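Local coordinates for protein arginase (RocF) (Helicobacter pylori, PDB 4G3H) that probably hydrolyses L-arginine to L-ornithine and urea, the arginase reaction, with two manganese ions bound in each subunit, at residues Y62-F65 / C66-L70; A92-F95 / G96-A100. One frame throughout, in Å; residues are numbered along the deposited sequence.

Contact 1 (Y62-F65 / C66-L70)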
ATOM      1  N   TYR A  62     -11.138  16.973   0.193  1.00 38.47           N
ATOM      2  CA  TYR A  62     -10.120  15.936   0.144  1.00 35.70           C
ATOM      3  C   TYR A  62      -8.801  16.546  -0.300  1.00 33.63           C
ATOM      4  O   TYR A  62      -7.748  16.270   0.275  1.00 31.78           O
ATOM      5  CB  TYR A  62     -10.529  14.839  -0.839  1.00 39.08           C
ATOM      6  CG  TYR A  62      -9.495  13.748  -0.994  1.00 39.37           C
ATOM      7  CD1 TYR A  62      -9.345  12.755  -0.022  1.00 39.56           C
ATOM      8  CD2 TYR A  62      -8.662  13.711  -2.112  1.00 38.29           C
ATOM      9  CE1 TYR A  62      -8.387  11.746  -0.166  1.00 39.41           C
ATOM     10  CE2 TYR A  62      -7.705  12.716  -2.265  1.00 39.14           C
ATOM     11  CZ  TYR A  62      -7.572  11.738  -1.293  1.00 40.09           C
ATOM     12  OH  TYR A  62      -6.632  10.752  -1.467  1.00 42.02           O
ATOM     13  N   TYR A  63      -8.866  17.380  -1.329  1.00 30.74           N
ATOM     14  CA  TYR A  63      -7.669  18.027  -1.844  1.00 30.95           C
ATOM     15  C   TYR A  63      -6.966  18.811  -0.744  1.00 29.65           C
ATOM     16  O   TYR A  63      -5.780  18.621  -0.495  1.00 27.87           O
ATOM     17  CB  TYR A  63      -8.026  18.982  -2.983  1.00 33.88           C
ATOM     18  CG  TYR A  63      -6.847  19.794  -3.459  1.00 33.47           C
ATOM     19  CD1 TYR A  63      -5.876  19.232  -4.282  1.00 33.43           C
ATOM     20  CD2 TYR A  63      -6.684  21.118  -3.057  1.00 33.82           C
ATOM     21  CE1 TYR A  63      -4.770  19.965  -4.693  1.00 34.92           C
ATOM     22  CE2 TYR A  63      -5.581  21.863  -3.461  1.00 35.38           C
ATOM     23  CZ  TYR A  63      -4.628  21.279  -4.278  1.00 35.39           C
ATOM     24  OH  TYR A  63      -3.534  22.008  -4.679  1.00 35.14           O
ATOM     25  N   LEU A  64      -7.710  19.698  -0.094  1.00 31.17           N
ATOM     26  CA  LEU A  64      -7.160  20.525   0.970  1.00 30.55           C
ATOM     27  C   LEU A  64      -6.613  19.703   2.126  1.00 29.05           C
ATOM     28  O   LEU A  64      -5.534  19.996   2.644  1.00 27.95           O
ATOM     29  CB  LEU A  64      -8.223  21.492   1.489  1.00 50.00           C
ATOM     30  CG  LEU A  64      -8.668  22.595   0.527  1.00 53.20           C
ATOM     31  CD1 LEU A  64      -9.767  23.424   1.177  1.00 54.52           C
ATOM     32  CD2 LEU A  64      -7.478  23.475   0.170  1.00 54.07           C
ATOM     33  N   PHE A  65      -7.354  18.677   2.530  1.00 26.20           N
ATOM     34  CA  PHE A  65      -6.918  17.840   3.639  1.00 27.03           C
ATOM     35  C   PHE A  65      -5.580  17.183   3.330  1.00 27.06           C
ATOM     36  O   PHE A  65      -4.670  17.190   4.160  1.00 26.11           O
ATOM     37  CB  PHE A  65      -7.951  16.757   3.954  1.00 28.07           C
ATOM     38  CG  PHE A  65      -7.687  16.040   5.253  1.00 29.62           C
ATOM     39  CD1 PHE A  65      -8.213  16.523   6.452  1.00 27.61           C
ATOM     40  CD2 PHE A  65      -6.874  14.909   5.288  1.00 28.28           C
ATOM     41  CE1 PHE A  65      -7.931  15.890   7.662  1.00 28.58           C
ATOM     42  CE2 PHE A  65      -6.585  14.270   6.497  1.00 28.82           C
ATOM     43  CZ  PHE A  65      -7.114  14.762   7.684  1.00 27.12           C
ATOM     44  N   CYS A  66      -5.465  16.614   2.135  1.00 27.86           N
ATOM     45  CA  CYS A  66      -4.229  15.957   1.731  1.00 30.20           C
ATOM     46  C   CYS A  66      -3.056  16.932   1.708  1.00 30.91           C
ATOM     47  O   CYS A  66      -1.992  16.653   2.269  1.00 28.50           O
ATOM     48  CB  CYS A  66      -4.390  15.317   0.350  1.00 36.97           C
ATOM     49  SG  CYS A  66      -5.345  13.786   0.360  1.00 42.02           S
ATOM     50  N   LYS A  67      -3.254  18.076   1.060  1.00 28.44           N
ATOM     51  CA  LYS A  67      -2.200  19.078   0.972  1.00 29.76           C
ATOM     52  C   LYS A  67      -1.794  19.659   2.324  1.00 29.39           C
ATOM     53  O   LYS A  67      -0.615  19.870   2.584  1.00 28.51           O
ATOM     54  CB  LYS A  67      -2.630  20.226   0.054  1.00 43.87           C
ATOM     55  CG  LYS A  67      -1.738  21.457   0.170  1.00 47.21           C
ATOM     56  CD  LYS A  67      -2.205  22.610  -0.708  1.00 51.35           C
ATOM     57  CE  LYS A  67      -1.898  22.361  -2.176  1.00 55.06           C
ATOM     58  NZ  LYS A  67      -2.247  23.541  -3.018  1.00 56.64           N
ATOM     59  N   GLU A  68      -2.771  19.905   3.187  1.00 30.67           N
ATOM     60  CA  GLU A  68      -2.494  20.519   4.480  1.00 32.52           C
ATOM     61  C   GLU A  68      -2.272  19.597   5.673  1.00 31.16           C
ATOM     62  O   GLU A  68      -1.571  19.974   6.615  1.00 29.82           O
ATOM     63  CB  GLU A  68      -3.615  21.502   4.819  1.00 55.36           C
ATOM     64  CG  GLU A  68      -3.911  22.501   3.713  1.00 61.69           C
ATOM     65  CD  GLU A  68      -5.049  23.443   4.065  1.00 66.12           C
ATOM     66  OE1 GLU A  68      -6.157  22.955   4.372  1.00 67.49           O
ATOM     67  OE2 GLU A  68      -4.836  24.674   4.031  1.00 69.23           O
ATOM     68  N   ASN A  69      -2.858  18.402   5.648  1.00 32.94           N
ATOM     69  CA  ASN A  69      -2.719  17.476   6.771  1.00 31.88           C
ATOM     70  C   ASN A  69      -1.967  16.179   6.504  1.00 29.56           C
ATOM     71  O   ASN A  69      -0.840  15.998   6.966  1.00 28.84           O
ATOM     72  CB  ASN A  69      -4.094  17.110   7.339  1.00 40.25           C
ATOM     73  CG  ASN A  69      -4.759  18.260   8.053  1.00 43.85           C
ATOM     74  OD1 ASN A  69      -5.198  19.225   7.428  1.00 48.70           O
ATOM     75  ND2 ASN A  69      -4.837  18.166   9.375  1.00 44.11           N
ATOM     76  N   LEU A  70      -2.604  15.274   5.770  1.00 24.08           N
ATOM     77  CA  LEU A  70      -2.017  13.974   5.478  1.00 21.66           C
ATOM     78  C   LEU A  70      -0.608  13.989   4.901  1.00 19.90           C
ATOM     79  O   LEU A  70       0.296  13.371   5.463  1.00 19.03           O
ATOM     80  CB  LEU A  70      -2.933  13.179   4.547  1.00 24.70           C
ATOM     81  CG  LEU A  70      -2.425  11.783   4.178  1.00 25.42           C
ATOM     82  CD1 LEU A  70      -2.151  10.975   5.443  1.00 24.05           C
ATOM     83  CD2 LEU A  70      -3.458  11.081   3.308  1.00 28.94           C
TER
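Cys66 lays its sulfur over one face of the Tyr62 ring in a sulfur-aromatic contact, SG lying 3.7 Å from the ring centroid and shifted toward the phenol end, where Tyr62 CZ is its nearest atom at 3.4 Å. The Tyr62 ring leans forward along the helix to meet it, its CG standing anti to the backbone N (chi1 178°). One turn on, Phe65 and Asn69 form the other close fit: CB of Asn69 sits 3.8 Å above the centre of the Phe65 ring as a CH-pi contact, and the carboxamide plane stacks only 9° from the ring plane. Here the helix widens into a pi-type turn. Phe65 O accepts two bonds, from Asn69 N at 2.6 Å and from Leu70 N at 3.2 Å, the donors arriving from opposite faces of the carbonyl plane. The solvent side is looser: Glu68 runs out past Leu64, touching its CB with OE1 at 3.8 Å. Its one firm side-chain tie is exposed Lys67, bent at chi3 (-74°), whose NZ donates to OH of buried Tyr63 over 2.6 Å. Helix 59-78 thus has aromatic residues on its buried side and Leu64, Lys67 and Glu68 on its outer side. Tyr62 stacks on Phe53 and, with Tyr63, packs on Leu162 of helix 153-163; Phe65 leans on Glu9 and Lys51, in loops following strands 2-8 and 44-50.

Contact 2 (A92-F95 / G96-A100)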
ATOM      1  N   ALA A  92      -6.902   3.205  -0.605  1.00 21.37           N
ATOM      2  CA  ALA A  92      -7.029   4.525  -1.210  1.00 22.46           C
ATOM      3  C   ALA A  92      -6.072   5.527  -0.569  1.00 22.78           C
ATOM      4  O   ALA A  92      -5.641   6.471  -1.225  1.00 23.10           O
ATOM      5  CB  ALA A  92      -8.471   5.027  -1.098  1.00 19.84           C
ATOM      6  N   ASN A  93      -5.730   5.317   0.704  1.00 21.76           N
ATOM      7  CA  ASN A  93      -4.818   6.224   1.411  1.00 20.44           C
ATOM      8  C   ASN A  93      -3.390   6.165   0.876  1.00 19.89           C
ATOM      9  O   ASN A  93      -2.562   7.020   1.193  1.00 19.13           O
ATOM     10  CB  ASN A  93      -4.794   5.918   2.912  1.00 18.56           C
ATOM     11  CG  ASN A  93      -6.118   6.206   3.589  1.00 19.12           C
ATOM     12  OD1 ASN A  93      -6.830   7.132   3.209  1.00 18.70           O
ATOM     13  ND2 ASN A  93      -6.445   5.423   4.616  1.00 16.28           N
ATOM     14  N   MET A  94      -3.107   5.148   0.069  1.00 18.88           N
ATOM     15  CA  MET A  94      -1.781   4.976  -0.506  1.00 20.65           C
ATOM     16  C   MET A  94      -1.383   6.198  -1.337  1.00 20.30           C
ATOM     17  O   MET A  94      -0.209   6.539  -1.420  1.00 18.71           O
ATOM     18  CB  MET A  94      -1.749   3.704  -1.366  1.00 21.74           C
ATOM     19  CG  MET A  94      -0.413   3.387  -2.016  1.00 24.81           C
ATOM     20  SD  MET A  94      -0.245   4.074  -3.690  1.00 30.05           S
ATOM     21  CE  MET A  94       1.435   3.534  -4.112  1.00 25.10           C
ATOM     22  N   PHE A  95      -2.360   6.865  -1.941  1.00 21.50           N
ATOM     23  CA  PHE A  95      -2.050   8.039  -2.751  1.00 23.11           C
ATOM     24  C   PHE A  95      -1.357   9.126  -1.937  1.00 22.94           C
ATOM     25  O   PHE A  95      -0.218   9.502  -2.229  1.00 22.47           O
ATOM     26  CB  PHE A  95      -3.317   8.626  -3.382  1.00 24.15           C
ATOM     27  CG  PHE A  95      -3.070   9.902  -4.133  1.00 24.39           C
ATOM     28  CD1 PHE A  95      -2.251   9.912  -5.258  1.00 25.97           C
ATOM     29  CD2 PHE A  95      -3.610  11.103  -3.688  1.00 26.83           C
ATOM     30  CE1 PHE A  95      -1.966  11.100  -5.927  1.00 25.49           C
ATOM     31  CE2 PHE A  95      -3.331  12.304  -4.353  1.00 26.33           C
ATOM     32  CZ  PHE A  95      -2.506  12.298  -5.472  1.00 25.71           C
ATOM     33  N   GLY A  96      -2.051   9.634  -0.921  1.00 18.83           N
ATOM     34  CA  GLY A  96      -1.481  10.676  -0.086  1.00 18.82           C
ATOM     35  C   GLY A  96      -0.162  10.259   0.543  1.00 17.89           C
ATOM     36  O   GLY A  96       0.781  11.046   0.608  1.00 18.34           O
ATOM     37  N   ILE A  97      -0.086   9.016   1.002  1.00 19.14           N
ATOM     38  CA  ILE A  97       1.134   8.510   1.625  1.00 19.77           C
ATOM     39  C   ILE A  97       2.309   8.479   0.635  1.00 20.40           C
ATOM     40  O   ILE A  97       3.424   8.911   0.953  1.00 18.35           O
ATOM     41  CB  ILE A  97       0.918   7.073   2.177  1.00 17.29           C
ATOM     42  CG1 ILE A  97      -0.073   7.104   3.343  1.00 16.62           C
ATOM     43  CG2 ILE A  97       2.240   6.477   2.633  1.00 16.49           C
ATOM     44  CD1 ILE A  97      -0.523   5.730   3.797  1.00 17.57           C
ATOM     45  N   PHE A  98       2.049   7.964  -0.564  1.00 19.84           N
ATOM     46  CA  PHE A  98       3.083   7.847  -1.584  1.00 21.70           C
ATOM     47  C   PHE A  98       3.536   9.205  -2.125  1.00 22.04           C
ATOM     48  O   PHE A  98       4.716   9.386  -2.437  1.00 20.54           O
ATOM     49  CB  PHE A  98       2.595   6.952  -2.730  1.00 21.88           C
ATOM     50  CG  PHE A  98       3.682   6.539  -3.677  1.00 24.73           C
ATOM     51  CD1 PHE A  98       4.729   5.735  -3.243  1.00 24.44           C
ATOM     52  CD2 PHE A  98       3.669   6.969  -5.005  1.00 24.08           C
ATOM     53  CE1 PHE A  98       5.754   5.368  -4.119  1.00 26.18           C
ATOM     54  CE2 PHE A  98       4.684   6.608  -5.884  1.00 24.29           C
ATOM     55  CZ  PHE A  98       5.730   5.808  -5.443  1.00 23.09           C
ATOM     56  N   GLN A  99       2.608  10.153  -2.240  1.00 21.69           N
ATOM     57  CA  GLN A  99       2.964  11.483  -2.720  1.00 22.23           C
ATOM     58  C   GLN A  99       3.948  12.096  -1.726  1.00 22.88           C
ATOM     59  O   GLN A  99       4.903  12.774  -2.118  1.00 21.46           O
ATOM     60  CB  GLN A  99       1.730  12.382  -2.848  1.00 23.53           C
ATOM     61  CG  GLN A  99       0.780  12.003  -3.982  1.00 26.90           C
ATOM     62  CD  GLN A  99       1.475  11.912  -5.335  1.00 28.48           C
ATOM     63  OE1 GLN A  99       2.002  10.867  -5.709  1.00 28.52           O
ATOM     64  NE2 GLN A  99       1.484  13.015  -6.069  1.00 30.85           N
ATOM     65  N   ALA A 100       3.717  11.854  -0.438  1.00 20.41           N
ATOM     66  CA  ALA A 100       4.609  12.376   0.593  1.00 20.96           C
ATOM     67  C   ALA A 100       5.976  11.712   0.427  1.00 22.58           C
ATOM     68  O   ALA A 100       7.018  12.356   0.560  1.00 22.22           O
ATOM     69  CB  ALA A 100       4.047  12.077   1.968  1.00 22.97           C
TER
HETATM   70  O   HOH W   1      -4.693   9.438  -0.251  1.00 34.62           O
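A water bridges Gly96 N and Ala92 O, accepting from Gly96 N at 2.7 Å and donating to Ala92 O at 3.3 Å, so it stands in for the direct backbone bond between these two residues. Regular helical bonding follows at once with Ile97 N to Asn93 O, 3.2 Å. Two side-chain pairs, each four residues apart, then run along the helix. Gln99, bent at chi2 (-54°), folds over Phe95: its CG lies 3.8 Å from the ring centroid, off toward the rim, and its amide plane is only 13° from the ring plane. The polar end is held by Arg102 at OE1 and by Leu165 O at NE2. Met94 runs alongside Phe98 in a Met-aromatic contact carried mainly by its methyl: CE makes an off-centre CH-pi contact 4.2 Å from the Phe98 centroid, and the sulfur stands farther off, oblique to the ring. Met94 is about 8 Å from a bound manganese, side chain to ion. Helix 94-104 is buried on several sides: Met94 and Ile97 rest on Tyr230 of strand 228-234, Phe95 and Phe98 on Val140 of helix 136-140, and Ile97 and Ala100 on helix 59-78.

In the fold
Both contacts are local, between side chains about one turn apart, on successive helices flanking strand 84-87 in the chain, and their centres lie 11 Å apart. Contact 1 is partly buried, its centre about 19 Å from that of the chain, and mixes aromatic packing with a lysine and a glutamate at the surface. Contact 2, about 8 Å from the chain centre, has all its touching residues buried and relies on apolar side chains, an amide and a bridging water. Helices 59-78 and 94-104 meet directly: Tyr62 OH packs against Phe95 CD2 at 3.8 Å, and Leu70 CD2 against Gly96 CA at 3.9 Å. Contact 2 lies nearer the metals: a manganese ion is about 8 Å from the Met94 side chain, about 13 Å from that of Tyr62.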